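PDB 5CZR: cadherin-related family member 2 from Homo sapiens, which forms calcium-dependent heterophilic adhesion complexes with CDHR5 on adjacent microvilli and thereby controls how microvilli pack at the apical membrane of epithelial cells. Local coordinates for residues P5-N10 / V87-L92; Y41-P46 / G58-A63; Y49-T54 / Y72-T77; N101-Q106 / G138-S143; H156-L161 / I166-S171. All blocks are in the same frame, centred on the assembly; numbering follows the deposited sequence.

Contact 1. Residues P5-N10 / V87-L92; sequences PKFLAN and VQREML
P5 and F7, beside the calcium-bound N-terminal end of the first of the two cadherin repeats held in this chain, the N-terminal part of a longer protein, meet V87 and R89 across the seam of its beta-sandwich. Strand 6-7 is an outermost strand of one four-stranded sheet, and strand 86-96 belongs to the facing sheet. V87 reaches P5 with one branch: CG2 lies 3.6 Å from P5 O and 4.0 Å from P5 CG, the side chains running alongside in opposite senses. F7 stands next along. Its CG is anti to its carbonyl carbon (chi1 -81°), which directs the ring at the facing strand, where F7 CD2 comes to 4.1 Å from R89 CG and F7 CE2 to 4.1 Å from V87 O, both obliquely. R89 bends at chi2, and its guanidinium doubles back over its own strand: V87 CG1 sits 3.6 Å above one face of that group, off its centre. R89 NH1 donates to Q88 O at 2.8 Å, a bent bond (138° at the hydrogen) whose donor stands above the carbonyl plane. P5 also packs on D33 and D82, two ligands of the terminal calcium ion, while F7 rests on A31 of its own sheet and on I78 and V80 of the other. Backbone bonds are made within each sheet, K6 with E32, V87 with V80 and R89 with I78. The join is therefore one of dispersion and shape, with the aliphatic part of R89 lent to the apolar seam and its charge carried to the solvent side.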
# COMPACT_ATOMS: atom_id res chain seq x y z
N PRO A 5 26.22 -8.92 30.98
CA PRO A 5 25.43 -7.77 30.53
C PRO A 5 23.99 -8.18 30.25
O PRO A 5 23.69 -9.37 30.06
CB PRO A 5 26.13 -7.36 29.23
CG PRO A 5 26.77 -8.62 28.75
CD PRO A 5 27.21 -9.34 29.98
N LYS A 6 23.13 -7.18 30.20
CA LYS A 6 21.69 -7.36 30.12
C LYS A 6 21.12 -6.27 29.22
O LYS A 6 21.42 -5.10 29.40
CB LYS A 6 21.08 -7.27 31.52
CG LYS A 6 19.59 -7.63 31.61
CD LYS A 6 19.26 -8.45 32.87
CE LYS A 6 19.52 -7.71 34.18
NZ LYS A 6 18.42 -6.74 34.50
N PHE A 7 20.41 -6.69 28.19
CA PHE A 7 19.70 -5.76 27.31
C PHE A 7 18.64 -5.01 28.11
O PHE A 7 18.00 -5.57 29.00
CB PHE A 7 19.00 -6.55 26.19
CG PHE A 7 19.93 -6.92 25.04
CD1 PHE A 7 20.46 -5.94 24.23
CD2 PHE A 7 20.19 -8.23 24.73
CE1 PHE A 7 21.27 -6.27 23.16
CE2 PHE A 7 20.98 -8.58 23.66
CZ PHE A 7 21.51 -7.60 22.86
N LEU A 8 18.47 -3.75 27.78
CA LEU A 8 17.37 -2.99 28.36
C LEU A 8 16.04 -3.62 28.01
O LEU A 8 15.90 -4.27 26.99
CB LEU A 8 17.40 -1.51 27.89
CG LEU A 8 18.69 -0.72 28.20
CD1 LEU A 8 18.50 0.79 27.98
CD2 LEU A 8 19.19 -1.00 29.62
N ALA A 9 15.06 -3.39 28.88
CA ALA A 9 13.72 -3.93 28.73
C ALA A 9 13.09 -3.73 27.35
O ALA A 9 12.37 -4.62 26.87
CB ALA A 9 12.81 -3.35 29.83
N ASN A 10 13.32 -2.59 26.72
CA ASN A 10 12.67 -2.30 25.43
C ASN A 10 13.35 -2.96 24.21
O ASN A 10 12.94 -2.75 23.08
CB ASN A 10 12.52 -0.78 25.22
CG ASN A 10 13.88 -0.08 25.16
OD1 ASN A 10 14.81 -0.46 25.87
ND2 ASN A 10 14.01 0.88 24.28
N VAL A 87 25.81 -12.85 25.43
CA VAL A 87 24.41 -12.93 25.85
C VAL A 87 23.50 -12.68 24.63
O VAL A 87 23.66 -11.68 23.94
CB VAL A 87 24.10 -11.86 26.95
CG1 VAL A 87 22.58 -11.78 27.31
CG2 VAL A 87 24.93 -12.13 28.19
N GLN A 88 22.58 -13.60 24.36
CA GLN A 88 21.80 -13.59 23.14
C GLN A 88 20.33 -13.73 23.48
O GLN A 88 19.98 -14.46 24.42
CB GLN A 88 22.19 -14.72 22.23
CG GLN A 88 23.67 -14.73 21.90
CD GLN A 88 24.03 -15.79 20.87
OE1 GLN A 88 23.62 -15.71 19.71
NE2 GLN A 88 24.88 -16.74 21.26
N ARG A 89 19.48 -12.99 22.77
CA ARG A 89 18.04 -13.01 22.98
C ARG A 89 17.38 -12.90 21.63
O ARG A 89 18.02 -12.54 20.64
CB ARG A 89 17.55 -11.77 23.71
CG ARG A 89 17.80 -11.59 25.19
CD ARG A 89 17.51 -12.82 26.04
NE ARG A 89 18.11 -12.70 27.38
CZ ARG A 89 19.11 -13.46 27.87
NH1 ARG A 89 19.66 -14.45 27.16
NH2 ARG A 89 19.57 -13.21 29.10
N GLU A 90 16.08 -13.10 21.62
CA GLU A 90 15.29 -12.89 20.45
C GLU A 90 14.63 -11.52 20.49
O GLU A 90 14.24 -11.03 21.55
CB GLU A 90 14.38 -14.09 20.33
CG GLU A 90 13.32 -14.06 19.29
CD GLU A 90 12.53 -15.37 19.29
OE1 GLU A 90 13.16 -16.45 19.31
OE2 GLU A 90 11.27 -15.31 19.33
N MET A 91 14.66 -10.83 19.35
CA MET A 91 13.93 -9.58 19.16
C MET A 91 12.88 -9.74 18.05
O MET A 91 13.17 -10.24 16.97
CB MET A 91 14.90 -8.45 18.79
CG MET A 91 14.27 -7.08 18.69
SD MET A 91 15.36 -5.78 18.07
CE MET A 91 15.61 -4.88 19.59
N LEU A 92 11.68 -9.22 18.31
CA LEU A 92 10.62 -9.18 17.29
C LEU A 92 10.70 -7.87 16.49
O LEU A 92 10.67 -6.79 17.07
CB LEU A 92 9.24 -9.29 17.93
CG LEU A 92 8.04 -9.26 16.98
CD1 LEU A 92 8.02 -10.47 16.04
CD2 LEU A 92 6.71 -9.19 17.76

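Contact 2. Residues Y41-P46 / G58-A63; sequences YGMSGP and GEVKLA
Y41 against G58 and M43 against V60 form an apolar contact between the two sheets of the first cadherin repeat, strand 40-44 being an outermost strand of one and strand 59-62 an inner strand of the other. The tyrosine ring meets the glycine backbone obliquely: Y41 CD2 is 3.4 Å from G58 CA and 3.5 Å from G58 N. A CB at G58 would be tight, about 3.2 Å from Y41 CD2, and the backbone angles (phi 85°, psi 0°) would also press it against the preceding carbonyl. Beyond the ring, Y41 OH has a weak hydrogen bond with A31 N. Replacing Y41 by an alanine would probably open a gap over G58 and leave A31 N without this weak partner. M43 reaches across by its methyl. The chain is extended through CG and SD and turns only at chi3 (-68°), bringing M43 CE to 4.0 Å from V60 CG1, the side chains crossing at about a right angle. F51 packs on both M43 and V60, and F27 and L29 lie against V60 as well. Inward-facing residues of two sheets meeting in this way make up the hydrophobic interior of the cadherin beta-sandwich.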
# COMPACT_ATOMS: atom_id res chain seq x y z
N TYR A 41 28.21 -5.65 20.22
CA TYR A 41 26.87 -6.00 19.78
C TYR A 41 26.88 -6.66 18.43
O TYR A 41 27.74 -6.39 17.57
CB TYR A 41 25.99 -4.75 19.67
CG TYR A 41 25.78 -4.03 20.96
CD1 TYR A 41 24.76 -4.39 21.82
CD2 TYR A 41 26.61 -2.96 21.33
CE1 TYR A 41 24.56 -3.69 23.02
CE2 TYR A 41 26.41 -2.27 22.53
CZ TYR A 41 25.39 -2.64 23.36
OH TYR A 41 25.17 -1.96 24.52
N GLY A 42 25.90 -7.52 18.24
CA GLY A 42 25.80 -8.33 17.02
C GLY A 42 24.38 -8.79 16.80
O GLY A 42 23.51 -8.55 17.65
N MET A 43 24.15 -9.38 15.63
CA MET A 43 22.89 -9.98 15.30
C MET A 43 23.15 -11.22 14.49
O MET A 43 24.07 -11.26 13.69
CB MET A 43 22.06 -8.97 14.52
CG MET A 43 20.61 -9.30 14.36
SD MET A 43 19.71 -8.04 13.40
CE MET A 43 19.73 -6.64 14.46
N SER A 44 22.31 -12.22 14.67
CA SER A 44 22.46 -13.48 13.93
C SER A 44 21.11 -14.13 13.61
O SER A 44 20.06 -13.68 14.06
CB SER A 44 23.28 -14.49 14.75
OG SER A 44 22.62 -14.87 15.95
N GLY A 45 21.20 -15.21 12.83
CA GLY A 45 20.06 -16.00 12.45
C GLY A 45 19.64 -15.72 10.99
O GLY A 45 20.23 -14.86 10.30
N PRO A 46 18.63 -16.47 10.51
CA PRO A 46 18.22 -16.43 9.10
C PRO A 46 17.71 -15.08 8.60
O PRO A 46 17.75 -14.85 7.40
CB PRO A 46 17.10 -17.50 9.01
CG PRO A 46 16.88 -18.02 10.40
CD PRO A 46 18.07 -17.64 11.23
N GLY A 58 26.56 -0.43 18.98
CA GLY A 58 25.18 -0.91 19.02
C GLY A 58 24.27 -0.29 17.96
O GLY A 58 23.09 -0.66 17.90
N GLU A 59 24.78 0.60 17.12
CA GLU A 59 23.96 1.20 16.07
C GLU A 59 23.56 0.11 15.05
O GLU A 59 24.39 -0.68 14.61
CB GLU A 59 24.68 2.33 15.33
CG GLU A 59 23.74 3.13 14.44
CD GLU A 59 24.36 4.34 13.75
OE1 GLU A 59 25.55 4.63 13.93
OE2 GLU A 59 23.64 4.99 12.97
N VAL A 60 22.28 0.08 14.70
CA VAL A 60 21.79 -0.89 13.72
C VAL A 60 21.32 -0.16 12.48
O VAL A 60 20.48 0.77 12.57
CB VAL A 60 20.67 -1.75 14.30
CG1 VAL A 60 20.30 -2.83 13.32
CG2 VAL A 60 21.11 -2.38 15.61
N LYS A 61 21.86 -0.55 11.33
CA LYS A 61 21.47 0.04 10.04
C LYS A 61 20.75 -1.00 9.22
O LYS A 61 21.06 -2.23 9.33
CB LYS A 61 22.69 0.53 9.32
CG LYS A 61 23.30 1.74 10.01
CD LYS A 61 24.54 2.21 9.31
CE LYS A 61 25.08 3.43 9.99
NZ LYS A 61 26.25 3.94 9.23
N LEU A 62 19.78 -0.57 8.42
CA LEU A 62 19.08 -1.50 7.55
C LEU A 62 20.01 -1.91 6.39
O LEU A 62 20.66 -1.04 5.79
CB LEU A 62 17.83 -0.87 6.96
CG LEU A 62 16.88 -1.86 6.26
CD1 LEU A 62 16.14 -2.70 7.28
CD2 LEU A 62 15.91 -1.08 5.38
N ALA A 63 20.11 -3.21 6.12
CA ALA A 63 20.99 -3.73 5.11
C ALA A 63 20.25 -4.38 3.97
O ALA A 63 20.85 -4.69 2.95
CB ALA A 63 21.99 -4.72 5.71

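Contact 3. Residues Y49-T54 / Y72-T77; sequences YFFAVT and YTFKVT
F74 holds CG between its backbone N and carbonyl carbon (chi1 60°), the crowded position, which swings its ring toward F50 and F51, whose own CG atoms are anti to their carbonyl carbons. F50 and F74 form an offset stack, centroids 4.5 Å apart and planes at 29°. The overlap is partial: F50 CD2 lies 3.6 Å from F74 CE2, and F74 CZ sits over the rim of the F50 face. On the opposite face of F50 is Y49 CE1, over the ring centre at a height of 3.9 Å, so the phenylalanine is sandwiched between its sequence neighbour and F74 of strand 73-81. F51 meets F74 differently, its CE2 coming to the edge of the F74 ring, 4.0 Å from F74 CE2. An alanine in place of F50 is likely to leave one face of F74 without its stacking partner and a gap between Y49 and F74. L66 and L71 also pack on F50, V93 lies against both F51 and F74, and N47 touches F74. With three buried rings meeting by one stack and one edge, the contact ties the 3-10 segment ending at F50 and strand 51-53 to strand 73-81 by dispersion, probably with some aromatic electrostatics.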
# COMPACT_ATOMS: atom_id res chain seq x y z
N TYR A 49 20.35 -10.82 8.01
CA TYR A 49 20.81 -10.14 6.80
C TYR A 49 20.03 -8.82 6.51
O TYR A 49 20.46 -8.02 5.69
CB TYR A 49 20.72 -11.06 5.57
CG TYR A 49 19.28 -11.30 5.11
CD1 TYR A 49 18.66 -10.43 4.24
CD2 TYR A 49 18.56 -12.42 5.55
CE1 TYR A 49 17.35 -10.65 3.81
CE2 TYR A 49 17.24 -12.64 5.13
CZ TYR A 49 16.63 -11.73 4.27
OH TYR A 49 15.34 -11.92 3.83
N PHE A 50 18.87 -8.65 7.13
CA PHE A 50 18.13 -7.39 7.04
C PHE A 50 18.88 -6.20 7.64
O PHE A 50 18.52 -5.06 7.34
CB PHE A 50 16.76 -7.48 7.73
CG PHE A 50 15.72 -8.14 6.91
CD1 PHE A 50 15.11 -7.48 5.86
CD2 PHE A 50 15.32 -9.46 7.21
CE1 PHE A 50 14.16 -8.14 5.07
CE2 PHE A 50 14.33 -10.09 6.46
CZ PHE A 50 13.75 -9.42 5.39
N PHE A 51 19.84 -6.47 8.53
CA PHE A 51 20.50 -5.42 9.27
C PHE A 51 22.03 -5.57 9.28
O PHE A 51 22.58 -6.63 8.95
CB PHE A 51 20.02 -5.44 10.72
CG PHE A 51 18.54 -5.23 10.88
CD1 PHE A 51 17.97 -3.95 10.69
CD2 PHE A 51 17.71 -6.30 11.27
CE1 PHE A 51 16.61 -3.75 10.85
CE2 PHE A 51 16.33 -6.10 11.38
CZ PHE A 51 15.78 -4.83 11.17
N ALA A 52 22.70 -4.50 9.68
CA ALA A 52 24.14 -4.50 9.90
C ALA A 52 24.37 -3.76 11.18
O ALA A 52 24.01 -2.59 11.31
CB ALA A 52 24.88 -3.82 8.76
N VAL A 53 24.93 -4.48 12.17
CA VAL A 53 25.17 -3.91 13.51
C VAL A 53 26.60 -3.35 13.52
O VAL A 53 27.52 -4.03 13.07
CB VAL A 53 25.03 -5.00 14.60
CG1 VAL A 53 25.32 -4.42 15.94
CG2 VAL A 53 23.61 -5.63 14.59
N THR A 54 26.77 -2.14 14.03
CA THR A 54 28.09 -1.60 14.35
C THR A 54 28.49 -2.14 15.72
O THR A 54 27.91 -1.76 16.72
CB THR A 54 28.06 -0.05 14.38
OG1 THR A 54 27.61 0.42 13.11
CG2 THR A 54 29.46 0.54 14.65
N TYR A 72 5.63 -9.17 7.51
CA TYR A 72 5.13 -8.04 8.28
C TYR A 72 5.65 -8.00 9.70
O TYR A 72 5.61 -6.98 10.36
CB TYR A 72 3.59 -7.96 8.25
CG TYR A 72 2.86 -8.90 9.26
CD1 TYR A 72 3.20 -10.25 9.42
CD2 TYR A 72 1.90 -8.39 10.10
CE1 TYR A 72 2.59 -11.06 10.38
CE2 TYR A 72 1.23 -9.18 11.04
CZ TYR A 72 1.59 -10.51 11.20
OH TYR A 72 0.95 -11.28 12.14
N THR A 73 6.14 -9.15 10.15
CA THR A 73 6.99 -9.22 11.31
C THR A 73 8.01 -10.33 11.09
O THR A 73 7.76 -11.25 10.30
CB THR A 73 6.26 -9.61 12.59
OG1 THR A 73 5.80 -10.95 12.43
CG2 THR A 73 5.09 -8.67 12.88
N PHE A 74 9.10 -10.28 11.86
CA PHE A 74 10.05 -11.37 11.88
C PHE A 74 10.97 -11.28 13.09
O PHE A 74 11.00 -10.25 13.77
CB PHE A 74 10.87 -11.42 10.59
CG PHE A 74 11.67 -10.19 10.30
CD1 PHE A 74 11.12 -9.13 9.61
CD2 PHE A 74 13.00 -10.09 10.72
CE1 PHE A 74 11.86 -8.00 9.33
CE2 PHE A 74 13.76 -8.98 10.42
CZ PHE A 74 13.19 -7.92 9.73
N LYS A 75 11.65 -12.38 13.37
CA LYS A 75 12.49 -12.46 14.55
C LYS A 75 13.93 -12.39 14.13
O LYS A 75 14.31 -12.94 13.11
CB LYS A 75 12.32 -13.80 15.29
CG LYS A 75 10.88 -14.33 15.34
CD LYS A 75 10.08 -14.01 16.60
CE LYS A 75 8.61 -14.42 16.45
NZ LYS A 75 7.88 -14.04 17.69
N VAL A 76 14.74 -11.81 15.00
CA VAL A 76 16.16 -11.91 14.86
C VAL A 76 16.77 -12.21 16.21
O VAL A 76 16.16 -11.99 17.24
CB VAL A 76 16.78 -10.60 14.30
CG1 VAL A 76 16.38 -10.41 12.86
CG2 VAL A 76 16.38 -9.39 15.14
N THR A 77 17.97 -12.77 16.18
CA THR A 77 18.73 -12.97 17.41
C THR A 77 19.66 -11.80 17.59
O THR A 77 20.43 -11.45 16.69
CB THR A 77 19.51 -14.30 17.37
OG1 THR A 77 18.57 -15.36 17.24
CG2 THR A 77 20.27 -14.52 18.68

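Contact 4. Residues N101-Q106 / G138-S143; sequences NAPVFQ and GMVVYS. With CA (calcium ion), chain H.
P103 and F105 pack against V140 and Y142 in two successive apolar pairs, just beyond the calcium ions that join the two cadherin repeats. V140 CG2 touches the proline ring at both P103 CB and P103 CG, 4.1 Å from each. F105 CE1 then meets Y142 CE1 at 4.1 Å, approaching the tyrosine at its edge, near the ring plane. Each pair passes flank to flank, headed opposite ways. The other branch of V140 helps to place the tyrosine, with V140 CG1 3.8 Å above one face of the Y142 ring, away from its centre. Both aromatic CG atoms are anti to their carbonyl carbons (chi1 -81° in F105, -61° in Y142), a setting that brings the ring ends nearer the opposite segment although the CB atoms do not aim at it. Y142 OH is hydrogen-bonded to A129 N, which helps to hold the far end of the ring. A187 closes behind P103, F105 and V140. At the end of the strand, Q106 NE2 donates to V104 O at 2.9 Å, from above the carbonyl plane but within its own amide plane. At the other end N101 O binds calcium at 2.2 Å, sharing the ion with A137 O, just before G138, and with N99, D131, D133 and D189. Both segments thus run out from one metal site. D97 to F105 read DRNDNAPVF, matching the cadherin linker motif DXNDNAPXF, here leading straight into the first strand of the second repeat.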
# COMPACT_ATOMS: atom_id res chain seq x y z
N ASN A 101 1.39 0.88 -2.39
CA ASN A 101 0.65 0.27 -3.47
C ASN A 101 -0.51 1.14 -3.94
O ASN A 101 -1.10 1.94 -3.18
CB ASN A 101 0.11 -1.07 -3.02
CG ASN A 101 1.20 -2.09 -2.79
OD1 ASN A 101 1.61 -2.75 -3.72
ND2 ASN A 101 1.70 -2.16 -1.57
N ALA A 102 -0.81 0.99 -5.21
CA ALA A 102 -1.89 1.71 -5.86
C ALA A 102 -3.06 0.74 -6.09
O ALA A 102 -2.85 -0.46 -6.21
CB ALA A 102 -1.40 2.27 -7.19
N PRO A 103 -4.28 1.25 -6.20
CA PRO A 103 -5.33 0.36 -6.66
C PRO A 103 -5.08 -0.21 -8.08
O PRO A 103 -4.59 0.48 -8.95
CB PRO A 103 -6.57 1.24 -6.65
CG PRO A 103 -6.24 2.34 -5.69
CD PRO A 103 -4.78 2.60 -5.91
N VAL A 104 -5.43 -1.49 -8.26
CA VAL A 104 -5.24 -2.21 -9.52
C VAL A 104 -6.63 -2.76 -9.95
O VAL A 104 -7.29 -3.47 -9.20
CB VAL A 104 -4.22 -3.39 -9.33
CG1 VAL A 104 -4.11 -4.28 -10.59
CG2 VAL A 104 -2.84 -2.88 -8.93
N PHE A 105 -7.03 -2.44 -11.16
CA PHE A 105 -8.27 -2.94 -11.73
C PHE A 105 -8.15 -4.42 -12.06
O PHE A 105 -7.15 -4.86 -12.61
CB PHE A 105 -8.68 -2.12 -12.96
CG PHE A 105 -9.35 -0.84 -12.63
CD1 PHE A 105 -10.69 -0.83 -12.31
CD2 PHE A 105 -8.63 0.35 -12.60
CE1 PHE A 105 -11.32 0.34 -11.94
CE2 PHE A 105 -9.26 1.54 -12.24
CZ PHE A 105 -10.62 1.53 -11.91
N GLN A 106 -9.18 -5.19 -11.67
CA GLN A 106 -9.17 -6.64 -11.81
C GLN A 106 -9.64 -7.07 -13.20
O GLN A 106 -9.04 -7.95 -13.81
CB GLN A 106 -10.05 -7.30 -10.74
CG GLN A 106 -9.61 -7.02 -9.31
CD GLN A 106 -8.13 -7.39 -9.03
OE1 GLN A 106 -7.83 -8.56 -8.79
NE2 GLN A 106 -7.24 -6.40 -9.04
N GLY A 138 -5.57 1.41 1.80
CA GLY A 138 -6.15 0.37 0.97
C GLY A 138 -7.63 0.56 0.59
O GLY A 138 -8.17 -0.30 -0.11
N MET A 139 -8.28 1.64 1.05
CA MET A 139 -9.68 1.92 0.70
C MET A 139 -9.72 2.60 -0.66
O MET A 139 -9.05 3.60 -0.90
CB MET A 139 -10.38 2.78 1.75
CG MET A 139 -10.68 2.05 3.07
SD MET A 139 -11.48 3.03 4.39
CE MET A 139 -11.23 2.08 5.92
N VAL A 140 -10.50 2.04 -1.55
CA VAL A 140 -10.55 2.47 -2.91
C VAL A 140 -11.77 3.40 -3.11
O VAL A 140 -12.88 3.08 -2.70
CB VAL A 140 -10.65 1.26 -3.84
CG1 VAL A 140 -10.87 1.69 -5.28
CG2 VAL A 140 -9.37 0.46 -3.73
N VAL A 141 -11.55 4.53 -3.76
CA VAL A 141 -12.63 5.32 -4.34
C VAL A 141 -12.52 5.43 -5.86
O VAL A 141 -11.42 5.59 -6.41
CB VAL A 141 -12.72 6.73 -3.74
CG1 VAL A 141 -12.94 6.61 -2.23
CG2 VAL A 141 -11.49 7.57 -4.08
N TYR A 142 -13.67 5.40 -6.51
CA TYR A 142 -13.73 5.35 -7.98
C TYR A 142 -14.17 6.70 -8.54
O TYR A 142 -14.89 7.43 -7.90
CB TYR A 142 -14.74 4.28 -8.41
CG TYR A 142 -14.42 2.89 -7.97
CD1 TYR A 142 -13.53 2.11 -8.69
CD2 TYR A 142 -15.02 2.34 -6.85
CE1 TYR A 142 -13.23 0.81 -8.30
CE2 TYR A 142 -14.73 1.05 -6.44
CZ TYR A 142 -13.84 0.28 -7.18
OH TYR A 142 -13.55 -1.02 -6.80
N SER A 143 -13.75 7.01 -9.75
CA SER A 143 -14.12 8.22 -10.37
C SER A 143 -14.29 8.05 -11.84
O SER A 143 -13.53 7.30 -12.47
CB SER A 143 -12.96 9.19 -10.27
OG SER A 143 -12.90 9.77 -9.01
CA CA H . -2.44 2.13 -1.40

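Contact 5. Residues H156-L161 / I166-S171; sequences HLFRIL and IVLNGS
I160 and I166 meet at the apolar heart of this hairpin, I160 CD1 lying 3.7 Å from I166 CG1. On the same face of the sheet F158 CE1 touches L168 CD1 at 3.9 Å, the two side chains crossing at a slant. This face turns to the interior of the second cadherin repeat, where Y181 meets the F158 ring edge-to-face and L183 backs both F158 and I166. R159 and V167 stand next to each other on the other face, the end of R159 leading away from the partner strand, and L161 CD1 reaches V167 CG1; L161 CD2 also lies over one face of the R159 guanidinium. R159 and V167 are the antiparallel hydrogen-bonded pair, with R159 N to V167 O at 3.0 Å and V167 N to R159 O at 2.8 Å. Toward the open end, away from the connecting turn, L157 O accepts from N169 N at 2.6 Å and, weakly, from G170 N, while L157 CD1 packs on the G170 backbone. Outermost is N169, whose CG is anti to its backbone N (chi1 -163°), bringing ND2 to H156 O at 2.8 Å. That bond is nearly straight (168°), and the acceptor lies in the plane of the amide. N169 is a predicted glycosylation site, carrying no sugar here. Apolar pairing thus fixes one face in the core, whereas main-chain bonds and one asparagine amide close the open, exposed end.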
# COMPACT_ATOMS: atom_id res chain seq x y z
N HIS A 156 -22.87 14.43 -17.05
CA HIS A 156 -23.84 14.04 -16.03
C HIS A 156 -24.58 12.74 -16.39
O HIS A 156 -25.55 12.40 -15.75
CB HIS A 156 -24.87 15.18 -15.83
CG HIS A 156 -24.25 16.49 -15.44
ND1 HIS A 156 -23.34 16.61 -14.41
CD2 HIS A 156 -24.40 17.74 -15.95
CE1 HIS A 156 -22.96 17.87 -14.29
NE2 HIS A 156 -23.58 18.58 -15.22
N LEU A 157 -24.14 12.07 -17.43
CA LEU A 157 -24.86 10.95 -18.01
C LEU A 157 -24.61 9.63 -17.25
O LEU A 157 -25.47 8.76 -17.22
CB LEU A 157 -24.46 10.78 -19.46
CG LEU A 157 -25.45 10.15 -20.40
CD1 LEU A 157 -26.85 10.76 -20.24
CD2 LEU A 157 -24.96 10.37 -21.82
N PHE A 158 -23.44 9.51 -16.64
CA PHE A 158 -23.07 8.32 -15.92
C PHE A 158 -22.56 8.70 -14.55
O PHE A 158 -22.05 9.79 -14.37
CB PHE A 158 -22.01 7.53 -16.67
CG PHE A 158 -22.45 7.09 -18.04
CD1 PHE A 158 -23.19 5.95 -18.18
CD2 PHE A 158 -22.13 7.84 -19.15
CE1 PHE A 158 -23.62 5.53 -19.42
CE2 PHE A 158 -22.51 7.42 -20.41
CZ PHE A 158 -23.29 6.27 -20.54
N ARG A 159 -22.77 7.82 -13.59
CA ARG A 159 -22.26 8.03 -12.27
C ARG A 159 -21.65 6.72 -11.85
O ARG A 159 -22.14 5.64 -12.21
CB ARG A 159 -23.37 8.62 -11.39
CG ARG A 159 -23.15 8.55 -9.91
CD ARG A 159 -24.44 8.58 -9.10
NE ARG A 159 -24.20 8.84 -7.65
CZ ARG A 159 -25.14 8.83 -6.70
NH1 ARG A 159 -24.80 9.07 -5.44
NH2 ARG A 159 -26.40 8.58 -7.00
N ILE A 160 -20.54 6.78 -11.13
CA ILE A 160 -19.96 5.55 -10.56
C ILE A 160 -20.16 5.53 -9.05
O ILE A 160 -19.90 6.53 -8.41
CB ILE A 160 -18.48 5.38 -10.95
CG1 ILE A 160 -17.98 4.01 -10.55
CG2 ILE A 160 -17.59 6.48 -10.36
CD1 ILE A 160 -16.74 3.56 -11.30
N LEU A 161 -20.64 4.42 -8.51
CA LEU A 161 -20.95 4.31 -7.09
C LEU A 161 -19.75 3.71 -6.32
O LEU A 161 -18.82 3.25 -6.94
CB LEU A 161 -22.19 3.42 -6.87
CG LEU A 161 -23.44 3.78 -7.66
CD1 LEU A 161 -24.59 2.86 -7.30
CD2 LEU A 161 -23.84 5.22 -7.41
N ILE A 166 -21.33 1.30 -12.26
CA ILE A 166 -21.61 2.48 -13.01
C ILE A 166 -23.10 2.45 -13.35
O ILE A 166 -23.60 1.49 -13.91
CB ILE A 166 -20.74 2.49 -14.29
CG1 ILE A 166 -19.29 2.64 -13.88
CG2 ILE A 166 -21.14 3.61 -15.24
CD1 ILE A 166 -18.33 2.19 -14.95
N VAL A 167 -23.75 3.57 -13.09
CA VAL A 167 -25.18 3.72 -13.36
C VAL A 167 -25.48 4.77 -14.43
O VAL A 167 -24.78 5.80 -14.56
CB VAL A 167 -26.00 4.02 -12.08
CG1 VAL A 167 -25.91 2.86 -11.13
CG2 VAL A 167 -25.58 5.31 -11.40
N LEU A 168 -26.57 4.54 -15.15
CA LEU A 168 -27.07 5.52 -16.09
C LEU A 168 -27.75 6.64 -15.32
O LEU A 168 -28.64 6.40 -14.49
CB LEU A 168 -28.04 4.86 -17.06
CG LEU A 168 -28.57 5.78 -18.15
CD1 LEU A 168 -27.43 6.22 -19.05
CD2 LEU A 168 -29.68 5.09 -18.94
N ASN A 169 -27.33 7.87 -15.58
CA ASN A 169 -27.85 9.01 -14.84
C ASN A 169 -28.63 10.03 -15.69
O ASN A 169 -29.11 11.02 -15.17
CB ASN A 169 -26.66 9.67 -14.18
CG ASN A 169 -27.06 10.60 -13.06
OD1 ASN A 169 -27.61 10.19 -12.08
ND2 ASN A 169 -26.76 11.88 -13.23
N GLY A 170 -28.79 9.77 -16.97
CA GLY A 170 -29.65 10.58 -17.85
C GLY A 170 -29.98 9.72 -19.06
O GLY A 170 -29.55 8.57 -19.14
N SER A 171 -30.79 10.22 -19.95
CA SER A 171 -31.33 9.35 -20.98
C SER A 171 -30.40 9.34 -22.18
O SER A 171 -29.72 10.33 -22.47
CB SER A 171 -32.78 9.75 -21.36
OG SER A 171 -32.79 10.98 -22.02

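Starting at the N terminus, residues 5-10 close a long loop when they meet 87-92 in contact 1. Contacts 2 and 3 are nested inside it and cross each other, because their segments alternate along the chain. Contact 2 closes between 41-46 and 58-63, contact 3 between 49-54 and 72-77, and all three tie together the two sheets of the first repeat. M91 N and V76 O, a probable hydrogen bond, link contact 1 to contact 3. Contact 4 begins in the calcium linker, joins the sheets of the second repeat and closes before contact 5, a local hairpin. These two touch where Y142 packs on I160, with centres about 20 Å apart.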